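Local coordinates for glycosylation Associate Protein 2 (Streptococcus agalactiae serotype V, PDB 6OYC) that probably acts in the glycosylation and accessory Sec export of a serine-rich repeat adhesin, as part of a complex with two partner proteins, at residues 268-273 with 285-290; 297-302 with 324-329; 84-89 with 105-110; 128-133 with 308-313. One frame throughout, in Å; residues are numbered along the deposited sequence.

How the contacts relate
Contact 2 (297-302 with 324-329) lies in the eight-stranded mixed sheet of the alpha/beta-hydrolase-like domain, and contact 1 includes most of the neighbouring strand 283-289: their centres are about 10 Å apart, and Tyr287 O meets Leu325 N at 2.7 Å. Contact 4 brings the loop 308-313 over both, with Phe310 resting on strands 283-289 and 323-327 and Glu311 N 2.8 Å from Ser302 OG. Contact 3 belongs to a separate parallel sheet, its centre about 23 Å from that of contact 2, and reaches contact 1 through Tyr84 OH and Phe288 O, 2.6 Å apart. Tyr300 of contact 2 touches a possible nucleophile elbow around Ser371.

Contact 1 (268-273 with 285-290); sequences TFLLGG and MTYFDP
Met285 lays its CG methylene against two neighbours at once, the CG2 methyl of Thr268 at 3.6 Å and the rim carbon CE2 of Phe269 at 3.7 Å. Its chain bends at the second torsion (chi2 78°), which carries SD past the same CE2; the sulfur stands 5.0 Å from the centroid of the Phe269 ring and well off its normal, an oblique Met-aromatic contact. Further along, the ring of Tyr287 meets the tight turn of the other segment. Leu270 CD1 sits over one face, displaced toward the rim, while Leu271 O comes in at the edge, 3.2 Å from Tyr287 CE1. Leu270 to Gly273 form a type II beta turn closed by Gly273 N to Leu270 O, and Gly272 takes its third position with a positive phi. The turn belongs to the loop between strands 251-262 and 274-277 and packs against strand 283-289, next to the edge strand 274-277. Water does the polar joining: one molecule donates to Leu271 O (2.8 Å) and also pairs with Tyr287 OH (2.7 Å), and another donates to Gly272 O while accepting weakly from Phe288 N. Beyond these, Thr286 OG1 pairs with His276.

Contact 2 (297-302 with 324-329); sequences LTVYFS and MLICDP
Ile326 O is gripped twice by Ser302: the backbone N reaches it at 2.6 Å, almost straight on to the carbonyl, and Ser302 OG adds a bond of 3.2 Å from above the carbonyl plane. The same OG is also bonded to the backbone N of Glu311, which ties the end of strand 297-301 to the loop that follows. Behind this point the backbones are paired in parallel fashion, with Tyr300 N on Met324 O (2.9 Å) and Ile326 N on Tyr300 O (3.1 Å). The two strands and helix 313-318 make a beta-alpha-beta unit of the mixed sheet. On the face carrying Val299, Met324, Phe301 and Ile326, Ile326 CG1 lies opposite its carbonyl carbon (chi1 -39°), which brings CD1 over the Phe301 ring, 4.0 Å from the centroid in a CH-pi contact, and to 3.7 Å from Val299 CG1; helix 341-358 covers Met324 and Ile326. On the other face Tyr300 CB packs on Leu325 CD2, and Met316 of helix 313-318 touches both residues.

Contact 3 (84-89 with 105-110); sequences YEVFYP and KMAQRY
Gln108 reaches back with an extended side chain, and its NE2 donates to Tyr84 O at 3.0 Å, in the carbonyl plane on a lone pair and within the plane of its own amide. NE2 has a second acceptor in Leu266 O, so both bonds fix the rotation of the amide, while Gln108 CB packs 3.6 Å from Phe87 CE2. A glycerol, probably from the crystallisation liquor, lies about 3 Å from the Gln108 side chain. The backbone is paired in parallel: Gln108 N to Val86 O (2.8 Å), Tyr88 N to Gln108 O and Tyr110 N to Tyr88 O. Tyr84 N donates to Lys105 O, Tyr84 OH bonds to Phe288 O, and the Tyr84 ring takes Met106 CB over one face, 3.9 Å from the centroid in a CH-pi contact. Arg109 NH1 has its main acceptor in Lys92 O and bonds only weakly to Pro89 O; its guanidinium turns one face to the edge of the Tyr88 ring, the planes 82° apart. Tyr110 CG lies between its backbone N and carbonyl carbon (chi1 67°), folding the ring over Pro89 CA. Met106, at positive phi, is the C-prime residue of the Schellman motif that closes helix 96-104, which links strand 86-89 to 108-110, an edge strand of the five-stranded parallel sheet; strand 62-65 flanks 86-89 on its other side, and helix 115-125 packs on Phe87 and Tyr110.

Contact 4 (128-133 with 308-313); sequences IGQYGE and EGFEGF
Three hydrogen bonds carry this contact, two of them made by the amide of Gln130. Gln130 OE1 accepts from Phe310 N (2.8 Å), and Gln130 NE2 donates to Phe310 O (2.9 Å), on a lone pair in the carbonyl plane. CG of Gln130 sits between the backbone N and carbonyl carbon (chi1 47°), and the extended chain beyond carries the amide there. The third runs between backbones, Glu308 N to Gly132 O at 2.8 Å, nearly straight at hydrogen (170°) but arriving above the carbonyl plane. Together they tie strand 132-135 of an antiparallel sheet, and the residues before it, to the loop between strand 297-301 and helix 313-318 of the hydrolase-like region. Nonbonded, Gln130 OE1 lies 3.2 Å from Gly309 CA and Glu308 CG 3.6 Å from Gly132 C. The Glu308 carboxylate turns to strand 251-262, salt-bridging Arg260 and hydrogen-bonding His258. Gripped at both ends, the Gln130 amide is held against rotation and pairs with Phe310 N and O much as a backbone would; Arg260 probably favours an ionised Glu308.

Contact 1 (268-273 with 285-290)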
loop_
_atom_site.group_PDB
_atom_site.type_symbol
_atom_site.label_atom_id
_atom_site.label_comp_id
_atom_site.label_asym_id
_atom_site.label_seq_id
_atom_site.Cartn_x
_atom_site.Cartn_y
_atom_site.Cartn_z
ATOM N N THR B 268 -4.523 -0.193 -5.832
ATOM C CA THR B 268 -3.821 0.847 -5.098
ATOM C C THR B 268 -2.325 0.561 -5.103
ATOM O O THR B 268 -1.887 -0.516 -4.676
ATOM C CB THR B 268 -4.343 0.929 -3.661
ATOM O OG1 THR B 268 -5.751 1.224 -3.676
ATOM C CG2 THR B 268 -3.601 2.021 -2.892
ATOM N N PHE B 269 -1.545 1.541 -5.571
ATOM C CA PHE B 269 -0.093 1.427 -5.736
ATOM C C PHE B 269 0.220 0.387 -6.801
ATOM O O PHE B 269 0.565 0.745 -7.930
ATOM C CB PHE B 269 0.627 1.086 -4.419
ATOM C CG PHE B 269 0.561 2.175 -3.382
ATOM C CD1 PHE B 269 0.844 3.507 -3.718
ATOM C CD2 PHE B 269 0.235 1.875 -2.060
ATOM C CE1 PHE B 269 0.801 4.518 -2.747
ATOM C CE2 PHE B 269 0.173 2.893 -1.079
ATOM C CZ PHE B 269 0.458 4.207 -1.427
ATOM N N LEU B 270 0.089 -0.895 -6.468
ATOM C CA LEU B 270 0.290 -1.970 -7.428
ATOM C C LEU B 270 -1.044 -2.413 -8.014
ATOM O O LEU B 270 -2.109 -2.143 -7.456
ATOM C CB LEU B 270 0.990 -3.162 -6.769
ATOM C CG LEU B 270 2.359 -2.816 -6.173
ATOM C CD1 LEU B 270 2.820 -3.920 -5.214
ATOM C CD2 LEU B 270 3.383 -2.602 -7.293
ATOM N N LEU B 271 -0.962 -3.090 -9.158
ATOM C CA LEU B 271 -2.104 -3.788 -9.727
ATOM C C LEU B 271 -2.637 -4.812 -8.724
ATOM O O LEU B 271 -1.902 -5.698 -8.269
ATOM C CB LEU B 271 -1.676 -4.465 -11.029
ATOM C CG LEU B 271 -2.745 -4.941 -12.011
ATOM C CD1 LEU B 271 -3.549 -3.787 -12.607
ATOM C CD2 LEU B 271 -2.112 -5.774 -13.107
ATOM N N GLY B 272 -3.909 -4.678 -8.351
ATOM C CA GLY B 272 -4.490 -5.524 -7.325
ATOM C C GLY B 272 -4.385 -4.990 -5.908
ATOM O O GLY B 272 -5.008 -5.565 -5.008
ATOM N N GLY B 273 -3.631 -3.911 -5.677
ATOM C CA GLY B 273 -3.486 -3.395 -4.326
ATOM C C GLY B 273 -4.805 -2.915 -3.742
ATOM O O GLY B 273 -5.727 -2.517 -4.453
ATOM N N MET B 285 -2.497 0.071 3.335
ATOM C CA MET B 285 -2.741 -0.639 2.093
ATOM C C MET B 285 -2.232 -2.069 2.206
ATOM O O MET B 285 -1.313 -2.364 2.976
ATOM C CB MET B 285 -2.080 0.065 0.903
ATOM C CG MET B 285 -2.811 1.326 0.511
ATOM S SD MET B 285 -2.429 2.665 1.627
ATOM C CE MET B 285 -3.201 4.028 0.727
ATOM N N THR B 286 -2.826 -2.958 1.420
ATOM C CA THR B 286 -2.405 -4.347 1.412
ATOM C C THR B 286 -2.265 -4.816 -0.022
ATOM O O THR B 286 -3.007 -4.391 -0.907
ATOM C CB THR B 286 -3.406 -5.254 2.178
ATOM O OG1 THR B 286 -4.697 -5.159 1.571
ATOM C CG2 THR B 286 -3.518 -4.833 3.641
ATOM N N TYR B 287 -1.294 -5.690 -0.246
ATOM C CA TYR B 287 -1.161 -6.384 -1.514
ATOM C C TYR B 287 -1.110 -7.878 -1.238
ATOM O O TYR B 287 -0.422 -8.317 -0.314
ATOM C CB TYR B 287 0.096 -5.950 -2.270
ATOM C CG TYR B 287 0.238 -6.725 -3.555
ATOM C CD1 TYR B 287 -0.561 -6.425 -4.641
ATOM C CD2 TYR B 287 1.126 -7.792 -3.657
ATOM C CE1 TYR B 287 -0.469 -7.127 -5.800
ATOM C CE2 TYR B 287 1.230 -8.516 -4.819
ATOM C CZ TYR B 287 0.427 -8.178 -5.888
ATOM O OH TYR B 287 0.516 -8.879 -7.056
ATOM N N PHE B 288 -1.820 -8.664 -2.044
ATOM C CA PHE B 288 -1.921 -10.097 -1.778
ATOM C C PHE B 288 -1.757 -10.900 -3.062
ATOM O O PHE B 288 -2.441 -10.630 -4.053
ATOM C CB PHE B 288 -3.257 -10.422 -1.104
ATOM C CG PHE B 288 -3.595 -11.895 -1.062
ATOM C CD1 PHE B 288 -2.901 -12.764 -0.223
ATOM C CD2 PHE B 288 -4.636 -12.396 -1.831
ATOM C CE1 PHE B 288 -3.235 -14.126 -0.171
ATOM C CE2 PHE B 288 -4.981 -13.747 -1.778
ATOM C CZ PHE B 288 -4.277 -14.614 -0.946
ATOM N N ASP B 289 -0.859 -11.882 -3.031
ATOM C CA ASP B 289 -0.621 -12.803 -4.150
ATOM C C ASP B 289 -0.723 -14.227 -3.606
ATOM O O ASP B 289 0.151 -14.641 -2.813
ATOM C CB ASP B 289 0.750 -12.555 -4.787
ATOM C CG ASP B 289 0.979 -13.362 -6.077
ATOM O OD1 ASP B 289 0.196 -14.282 -6.397
ATOM O OD2 ASP B 289 1.967 -13.076 -6.782
ATOM N N PRO B 290 -1.748 -15.003 -3.986
ATOM C CA PRO B 290 -1.875 -16.369 -3.435
ATOM C C PRO B 290 -0.874 -17.356 -4.008
ATOM O O PRO B 290 -0.711 -18.428 -3.431
ATOM C CB PRO B 290 -3.310 -16.765 -3.811
ATOM C CG PRO B 290 -3.517 -16.078 -5.125
ATOM C CD PRO B 290 -2.761 -14.741 -5.024
HETATM O O HOH W 1 0.459 -6.956 -8.990
HETATM O O HOH W 2 -4.157 -7.408 -2.975
#

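Contact 2 (297-302 with 324-329)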
loop_
_atom_site.group_PDB
_atom_site.type_symbol
_atom_site.label_atom_id
_atom_site.label_comp_id
_atom_site.label_asym_id
_atom_site.label_seq_id
_atom_site.Cartn_x
_atom_site.Cartn_y
_atom_site.Cartn_z
ATOM N N LEU B 297 1.237 -18.773 4.367
ATOM C CA LEU B 297 1.026 -17.415 3.892
ATOM C C LEU B 297 2.040 -16.532 4.628
ATOM O O LEU B 297 2.088 -16.521 5.830
ATOM C CB LEU B 297 -0.395 -16.950 4.111
ATOM C CG LEU B 297 -0.700 -15.465 4.098
ATOM C CD1 LEU B 297 -0.393 -14.875 2.760
ATOM C CD2 LEU B 297 -2.114 -15.173 4.467
ATOM N N THR B 298 2.829 -15.791 3.883
ATOM C CA THR B 298 3.887 -14.974 4.471
ATOM C C THR B 298 3.566 -13.484 4.352
ATOM O O THR B 298 3.428 -12.960 3.242
ATOM C CB THR B 298 5.214 -15.281 3.794
ATOM O OG1 THR B 298 5.078 -15.046 2.385
ATOM C CG2 THR B 298 5.600 -16.734 4.046
ATOM N N VAL B 299 3.512 -12.794 5.488
ATOM C CA VAL B 299 3.128 -11.385 5.554
ATOM C C VAL B 299 4.360 -10.546 5.871
ATOM O O VAL B 299 5.062 -10.806 6.859
ATOM C CB VAL B 299 2.028 -11.160 6.608
ATOM C CG1 VAL B 299 1.657 -9.683 6.717
ATOM C CG2 VAL B 299 0.802 -12.012 6.299
ATOM N N TYR B 300 4.620 -9.532 5.046
ATOM C CA TYR B 300 5.710 -8.585 5.277
ATOM C C TYR B 300 5.135 -7.197 5.515
ATOM O O TYR B 300 4.488 -6.638 4.624
ATOM C CB TYR B 300 6.674 -8.553 4.094
ATOM C CG TYR B 300 7.876 -7.663 4.318
ATOM C CD1 TYR B 300 8.768 -7.913 5.361
ATOM C CD2 TYR B 300 8.130 -6.571 3.480
ATOM C CE1 TYR B 300 9.874 -7.103 5.567
ATOM C CE2 TYR B 300 9.232 -5.750 3.685
ATOM C CZ TYR B 300 10.102 -6.023 4.728
ATOM O OH TYR B 300 11.200 -5.219 4.930
ATOM N N PHE B 301 5.362 -6.651 6.714
ATOM C CA PHE B 301 5.028 -5.259 6.994
ATOM C C PHE B 301 6.149 -4.347 6.498
ATOM O O PHE B 301 7.325 -4.563 6.818
ATOM C CB PHE B 301 4.820 -5.031 8.488
ATOM C CG PHE B 301 3.526 -5.582 9.034
ATOM C CD1 PHE B 301 3.383 -6.941 9.281
ATOM C CD2 PHE B 301 2.478 -4.738 9.354
ATOM C CE1 PHE B 301 2.213 -7.449 9.799
ATOM C CE2 PHE B 301 1.297 -5.247 9.879
ATOM C CZ PHE B 301 1.163 -6.603 10.100
ATOM N N SER B 302 5.787 -3.319 5.732
ATOM C CA SER B 302 6.795 -2.421 5.190
ATOM C C SER B 302 7.442 -1.611 6.305
ATOM O O SER B 302 6.796 -1.242 7.295
ATOM C CB SER B 302 6.177 -1.475 4.155
ATOM O OG SER B 302 5.696 -2.171 3.023
ATOM N N MET B 324 1.551 -11.529 1.484
ATOM C CA MET B 324 0.810 -10.301 1.687
ATOM C C MET B 324 1.804 -9.217 2.064
ATOM O O MET B 324 2.751 -9.473 2.817
ATOM C CB MET B 324 -0.240 -10.483 2.778
ATOM C CG MET B 324 -1.296 -9.413 2.845
ATOM S SD MET B 324 -2.518 -9.874 4.094
ATOM C CE MET B 324 -3.423 -8.337 4.312
ATOM N N LEU B 325 1.614 -8.022 1.503
ATOM C CA LEU B 325 2.374 -6.841 1.894
ATOM C C LEU B 325 1.448 -5.830 2.555
ATOM O O LEU B 325 0.282 -5.697 2.173
ATOM C CB LEU B 325 3.062 -6.202 0.694
ATOM C CG LEU B 325 3.715 -7.154 -0.304
ATOM C CD1 LEU B 325 4.263 -6.344 -1.477
ATOM C CD2 LEU B 325 4.820 -7.977 0.378
ATOM N N ILE B 326 1.967 -5.128 3.557
ATOM C CA ILE B 326 1.230 -4.118 4.311
ATOM C C ILE B 326 2.142 -2.906 4.459
ATOM O O ILE B 326 3.293 -3.043 4.891
ATOM C CB ILE B 326 0.786 -4.645 5.692
ATOM C CG1 ILE B 326 0.339 -6.117 5.593
ATOM C CG2 ILE B 326 -0.310 -3.766 6.293
ATOM C CD1 ILE B 326 -0.434 -6.628 6.781
ATOM N N CYS B 327 1.636 -1.728 4.102
ATOM C CA CYS B 327 2.379 -0.486 4.275
ATOM C C CYS B 327 1.477 0.563 4.917
ATOM O O CYS B 327 0.247 0.484 4.844
ATOM C CB CYS B 327 2.928 0.045 2.947
ATOM S SG CYS B 327 1.628 0.554 1.800
ATOM N N ASP B 328 2.114 1.540 5.553
ATOM C CA ASP B 328 1.429 2.556 6.355
ATOM C C ASP B 328 1.880 3.920 5.853
ATOM O O ASP B 328 3.029 4.329 6.119
ATOM C CB ASP B 328 1.743 2.361 7.837
ATOM C CG ASP B 328 1.194 3.460 8.711
ATOM O OD1 ASP B 328 0.492 4.356 8.194
ATOM O OD2 ASP B 328 1.466 3.424 9.940
ATOM N N PRO B 329 1.045 4.640 5.110
ATOM C CA PRO B 329 1.489 5.891 4.479
ATOM C C PRO B 329 1.307 7.143 5.325
ATOM O O PRO B 329 1.459 8.237 4.782
ATOM C CB PRO B 329 0.583 5.959 3.240
ATOM C CG PRO B 329 -0.741 5.411 3.763
ATOM C CD PRO B 329 -0.332 4.277 4.714
#

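Contact 3 (84-89 with 105-110)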
loop_
_atom_site.group_PDB
_atom_site.type_symbol
_atom_site.label_atom_id
_atom_site.label_comp_id
_atom_site.label_asym_id
_atom_site.label_seq_id
_atom_site.Cartn_x
_atom_site.Cartn_y
_atom_site.Cartn_z
ATOM N N TYR B 84 -4.066 -10.599 -11.038
ATOM C CA TYR B 84 -4.694 -9.289 -11.256
ATOM C C TYR B 84 -4.559 -8.770 -12.680
ATOM O O TYR B 84 -5.067 -7.681 -12.973
ATOM C CB TYR B 84 -4.136 -8.233 -10.294
ATOM C CG TYR B 84 -4.291 -8.654 -8.864
ATOM C CD1 TYR B 84 -5.555 -8.796 -8.307
ATOM C CD2 TYR B 84 -3.183 -8.936 -8.077
ATOM C CE1 TYR B 84 -5.718 -9.189 -6.989
ATOM C CE2 TYR B 84 -3.335 -9.333 -6.769
ATOM C CZ TYR B 84 -4.613 -9.473 -6.230
ATOM O OH TYR B 84 -4.783 -9.879 -4.921
ATOM N N GLU B 85 -3.905 -9.526 -13.569
ATOM C CA GLU B 85 -3.822 -9.146 -14.974
ATOM C C GLU B 85 -4.956 -9.721 -15.800
ATOM O O GLU B 85 -5.003 -9.501 -17.011
ATOM C CB GLU B 85 -2.481 -9.576 -15.578
ATOM C CG GLU B 85 -1.302 -8.769 -15.047
ATOM C CD GLU B 85 0.010 -9.079 -15.768
ATOM O OE1 GLU B 85 0.053 -10.029 -16.587
ATOM O OE2 GLU B 85 1.004 -8.376 -15.487
ATOM N N VAL B 86 -5.869 -10.461 -15.187
ATOM C CA VAL B 86 -6.928 -11.145 -15.911
ATOM C C VAL B 86 -8.243 -10.450 -15.601
ATOM O O VAL B 86 -8.492 -10.043 -14.455
ATOM C CB VAL B 86 -6.968 -12.643 -15.539
ATOM C CG1 VAL B 86 -8.102 -13.367 -16.279
ATOM C CG2 VAL B 86 -5.619 -13.268 -15.865
ATOM N N PHE B 87 -9.086 -10.308 -16.626
ATOM C CA PHE B 87 -10.324 -9.560 -16.488
ATOM C C PHE B 87 -11.497 -10.354 -17.038
ATOM O O PHE B 87 -11.397 -10.985 -18.094
ATOM C CB PHE B 87 -10.186 -8.198 -17.190
ATOM C CG PHE B 87 -9.188 -7.315 -16.527
ATOM C CD1 PHE B 87 -7.828 -7.465 -16.792
ATOM C CD2 PHE B 87 -9.593 -6.360 -15.602
ATOM C CE1 PHE B 87 -6.879 -6.672 -16.153
ATOM C CE2 PHE B 87 -8.654 -5.555 -14.967
ATOM C CZ PHE B 87 -7.288 -5.711 -15.245
ATOM N N TYR B 88 -12.624 -10.286 -16.330
ATOM C CA TYR B 88 -13.732 -11.191 -16.569
ATOM C C TYR B 88 -15.007 -10.482 -16.131
ATOM O O TYR B 88 -14.967 -9.724 -15.153
ATOM C CB TYR B 88 -13.515 -12.494 -15.783
ATOM C CG TYR B 88 -14.594 -13.550 -15.925
ATOM C CD1 TYR B 88 -14.522 -14.508 -16.932
ATOM C CD2 TYR B 88 -15.664 -13.614 -15.029
ATOM C CE1 TYR B 88 -15.504 -15.486 -17.070
ATOM C CE2 TYR B 88 -16.654 -14.599 -15.157
ATOM C CZ TYR B 88 -16.559 -15.532 -16.177
ATOM O OH TYR B 88 -17.513 -16.509 -16.329
ATOM N N PRO B 89 -16.123 -10.669 -16.832
ATOM C CA PRO B 89 -17.310 -9.858 -16.537
ATOM C C PRO B 89 -17.815 -10.094 -15.122
ATOM O O PRO B 89 -17.856 -11.229 -14.632
ATOM C CB PRO B 89 -18.329 -10.323 -17.585
ATOM C CG PRO B 89 -17.502 -10.910 -18.668
ATOM C CD PRO B 89 -16.359 -11.571 -17.973
ATOM N N LYS B 105 -5.627 -16.592 -10.825
ATOM C CA LYS B 105 -5.088 -15.336 -11.320
ATOM C C LYS B 105 -5.721 -14.123 -10.651
ATOM O O LYS B 105 -5.514 -12.995 -11.120
ATOM C CB LYS B 105 -5.263 -15.247 -12.835
ATOM C CG LYS B 105 -4.588 -16.366 -13.598
ATOM C CD LYS B 105 -3.106 -16.414 -13.296
ATOM C CE LYS B 105 -2.365 -17.230 -14.336
ATOM N NZ LYS B 105 -0.928 -17.328 -14.000
ATOM N N MET B 106 -6.472 -14.332 -9.568
ATOM C CA MET B 106 -7.224 -13.274 -8.893
ATOM C C MET B 106 -7.904 -12.350 -9.898
ATOM O O MET B 106 -7.792 -11.132 -9.813
ATOM C CB MET B 106 -6.328 -12.456 -7.956
ATOM C CG MET B 106 -5.543 -13.303 -6.962
ATOM S SD MET B 106 -6.623 -14.207 -5.819
ATOM C CE MET B 106 -6.991 -12.933 -4.617
ATOM N N ALA B 107 -8.592 -12.945 -10.875
ATOM C CA ALA B 107 -9.155 -12.167 -11.966
ATOM C C ALA B 107 -9.974 -11.000 -11.429
ATOM O O ALA B 107 -10.764 -11.159 -10.498
ATOM C CB ALA B 107 -10.029 -13.045 -12.852
ATOM N N GLN B 108 -9.751 -9.823 -12.007
ATOM C CA GLN B 108 -10.545 -8.644 -11.693
ATOM C C GLN B 108 -11.849 -8.683 -12.475
ATOM O O GLN B 108 -11.888 -9.093 -13.640
ATOM C CB GLN B 108 -9.771 -7.355 -12.023
ATOM C CG GLN B 108 -8.361 -7.278 -11.414
ATOM C CD GLN B 108 -7.895 -5.844 -11.184
ATOM O OE1 GLN B 108 -8.674 -5.005 -10.742
ATOM N NE2 GLN B 108 -6.619 -5.560 -11.481
ATOM N N ARG B 109 -12.923 -8.262 -11.829
ATOM C CA ARG B 109 -14.237 -8.268 -12.444
ATOM C C ARG B 109 -14.554 -6.862 -12.932
ATOM O O ARG B 109 -14.373 -5.892 -12.193
ATOM C CB ARG B 109 -15.291 -8.755 -11.450
ATOM C CG ARG B 109 -15.012 -10.153 -10.920
ATOM C CD ARG B 109 -15.213 -11.202 -12.007
ATOM N NE ARG B 109 -15.367 -12.547 -11.449
ATOM C CZ ARG B 109 -16.497 -13.255 -11.480
ATOM N NH1 ARG B 109 -17.590 -12.764 -12.050
ATOM N NH2 ARG B 109 -16.528 -14.473 -10.953
ATOM N N TYR B 110 -14.999 -6.754 -14.181
ATOM C CA TYR B 110 -15.283 -5.469 -14.798
ATOM C C TYR B 110 -16.749 -5.424 -15.190
ATOM O O TYR B 110 -17.421 -6.459 -15.283
ATOM C CB TYR B 110 -14.407 -5.232 -16.034
ATOM C CG TYR B 110 -14.728 -6.178 -17.171
ATOM C CD1 TYR B 110 -14.112 -7.429 -17.277
ATOM C CD2 TYR B 110 -15.657 -5.828 -18.134
ATOM C CE1 TYR B 110 -14.413 -8.288 -18.342
ATOM C CE2 TYR B 110 -15.971 -6.672 -19.171
ATOM C CZ TYR B 110 -15.347 -7.904 -19.275
ATOM O OH TYR B 110 -15.697 -8.711 -20.338
#

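Contact 4 (128-133 with 308-313)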
loop_
_atom_site.group_PDB
_atom_site.type_symbol
_atom_site.label_atom_id
_atom_site.label_comp_id
_atom_site.label_asym_id
_atom_site.label_seq_id
_atom_site.Cartn_x
_atom_site.Cartn_y
_atom_site.Cartn_z
ATOM N N ILE B 128 3.838 -0.240 -14.864
ATOM C CA ILE B 128 4.678 -0.934 -13.897
ATOM C C ILE B 128 5.209 0.079 -12.888
ATOM O O ILE B 128 5.491 1.232 -13.214
ATOM C CB ILE B 128 5.822 -1.678 -14.615
ATOM C CG1 ILE B 128 6.540 -0.700 -15.541
ATOM C CG2 ILE B 128 5.275 -2.851 -15.418
ATOM C CD1 ILE B 128 7.798 -1.229 -16.152
ATOM N N GLY B 129 5.369 -0.354 -11.649
ATOM C CA GLY B 129 5.862 0.522 -10.606
ATOM C C GLY B 129 4.743 1.052 -9.723
ATOM O O GLY B 129 3.547 0.858 -9.973
ATOM N N GLN B 130 5.159 1.721 -8.657
ATOM C CA GLN B 130 4.249 2.371 -7.728
ATOM C C GLN B 130 4.887 3.683 -7.306
ATOM O O GLN B 130 6.115 3.795 -7.289
ATOM C CB GLN B 130 3.993 1.489 -6.498
ATOM C CG GLN B 130 5.290 0.917 -5.922
ATOM C CD GLN B 130 5.110 0.050 -4.676
ATOM O OE1 GLN B 130 4.093 0.127 -3.972
ATOM N NE2 GLN B 130 6.115 -0.777 -4.390
ATOM N N TYR B 131 4.055 4.677 -6.972
ATOM C CA TYR B 131 4.590 5.892 -6.358
ATOM C C TYR B 131 3.507 6.664 -5.620
ATOM O O TYR B 131 2.355 6.735 -6.056
ATOM C CB TYR B 131 5.249 6.848 -7.362
ATOM C CG TYR B 131 6.052 7.935 -6.649
ATOM C CD1 TYR B 131 7.185 7.611 -5.896
ATOM C CD2 TYR B 131 5.649 9.267 -6.678
ATOM C CE1 TYR B 131 7.913 8.584 -5.224
ATOM C CE2 TYR B 131 6.384 10.261 -6.015
ATOM C CZ TYR B 131 7.515 9.908 -5.288
ATOM O OH TYR B 131 8.247 10.867 -4.613
ATOM N N GLY B 132 3.915 7.273 -4.517
ATOM C CA GLY B 132 3.107 8.268 -3.842
ATOM C C GLY B 132 3.999 9.115 -2.969
ATOM O O GLY B 132 5.127 8.728 -2.645
ATOM N N GLU B 133 3.492 10.290 -2.602
ATOM C CA GLU B 133 4.175 11.136 -1.635
ATOM C C GLU B 133 3.167 12.126 -1.072
ATOM O O GLU B 133 2.037 12.244 -1.556
ATOM C CB GLU B 133 5.393 11.839 -2.251
ATOM C CG GLU B 133 5.071 12.987 -3.179
ATOM C CD GLU B 133 6.337 13.653 -3.736
ATOM O OE1 GLU B 133 7.277 12.941 -4.122
ATOM O OE2 GLU B 133 6.394 14.893 -3.795
ATOM N N GLU B 308 5.688 6.723 -0.738
ATOM C CA GLU B 308 4.650 5.764 -0.393
ATOM C C GLU B 308 4.767 4.486 -1.229
ATOM O O GLU B 308 5.472 4.436 -2.241
ATOM C CB GLU B 308 3.276 6.415 -0.556
ATOM C CG GLU B 308 3.166 7.692 0.255
ATOM C CD GLU B 308 1.738 8.184 0.399
ATOM O OE1 GLU B 308 0.806 7.601 -0.231
ATOM O OE2 GLU B 308 1.551 9.170 1.150
ATOM N N GLY B 309 4.075 3.440 -0.781
ATOM C CA GLY B 309 4.005 2.180 -1.496
ATOM C C GLY B 309 4.495 1.015 -0.651
ATOM O O GLY B 309 4.905 1.171 0.499
ATOM N N PHE B 310 4.433 -0.177 -1.249
ATOM C CA PHE B 310 4.833 -1.405 -0.558
ATOM C C PHE B 310 6.331 -1.651 -0.659
ATOM O O PHE B 310 6.930 -1.519 -1.733
ATOM C CB PHE B 310 4.113 -2.616 -1.136
ATOM C CG PHE B 310 2.629 -2.544 -1.033
ATOM C CD1 PHE B 310 1.992 -2.825 0.171
ATOM C CD2 PHE B 310 1.867 -2.203 -2.140
ATOM C CE1 PHE B 310 0.617 -2.750 0.279
ATOM C CE2 PHE B 310 0.489 -2.131 -2.052
ATOM C CZ PHE B 310 -0.148 -2.414 -0.836
ATOM N N GLU B 311 6.926 -2.032 0.465
ATOM C CA GLU B 311 8.278 -2.567 0.510
ATOM C C GLU B 311 8.271 -4.079 0.336
ATOM O O GLU B 311 7.347 -4.770 0.779
ATOM C CB GLU B 311 8.934 -2.258 1.847
ATOM C CG GLU B 311 9.847 -1.092 1.850
ATOM C CD GLU B 311 10.565 -0.960 3.175
ATOM O OE1 GLU B 311 10.421 -1.868 4.043
ATOM O OE2 GLU B 311 11.265 0.058 3.343
ATOM N N GLY B 312 9.331 -4.596 -0.286
ATOM C CA GLY B 312 9.595 -6.023 -0.247
ATOM C C GLY B 312 8.807 -6.873 -1.211
ATOM O O GLY B 312 8.649 -8.071 -0.963
ATOM N N PHE B 313 8.309 -6.299 -2.307
ATOM C CA PHE B 313 7.608 -7.088 -3.317
ATOM C C PHE B 313 8.499 -8.191 -3.880
ATOM O O PHE B 313 8.132 -9.370 -3.889
ATOM C CB PHE B 313 7.129 -6.176 -4.442
ATOM C CG PHE B 313 6.380 -6.896 -5.540
ATOM C CD1 PHE B 313 5.056 -7.272 -5.365
ATOM C CD2 PHE B 313 7.002 -7.186 -6.745
ATOM C CE1 PHE B 313 4.357 -7.912 -6.370
ATOM C CE2 PHE B 313 6.318 -7.840 -7.763
ATOM C CZ PHE B 313 4.989 -8.204 -7.574
#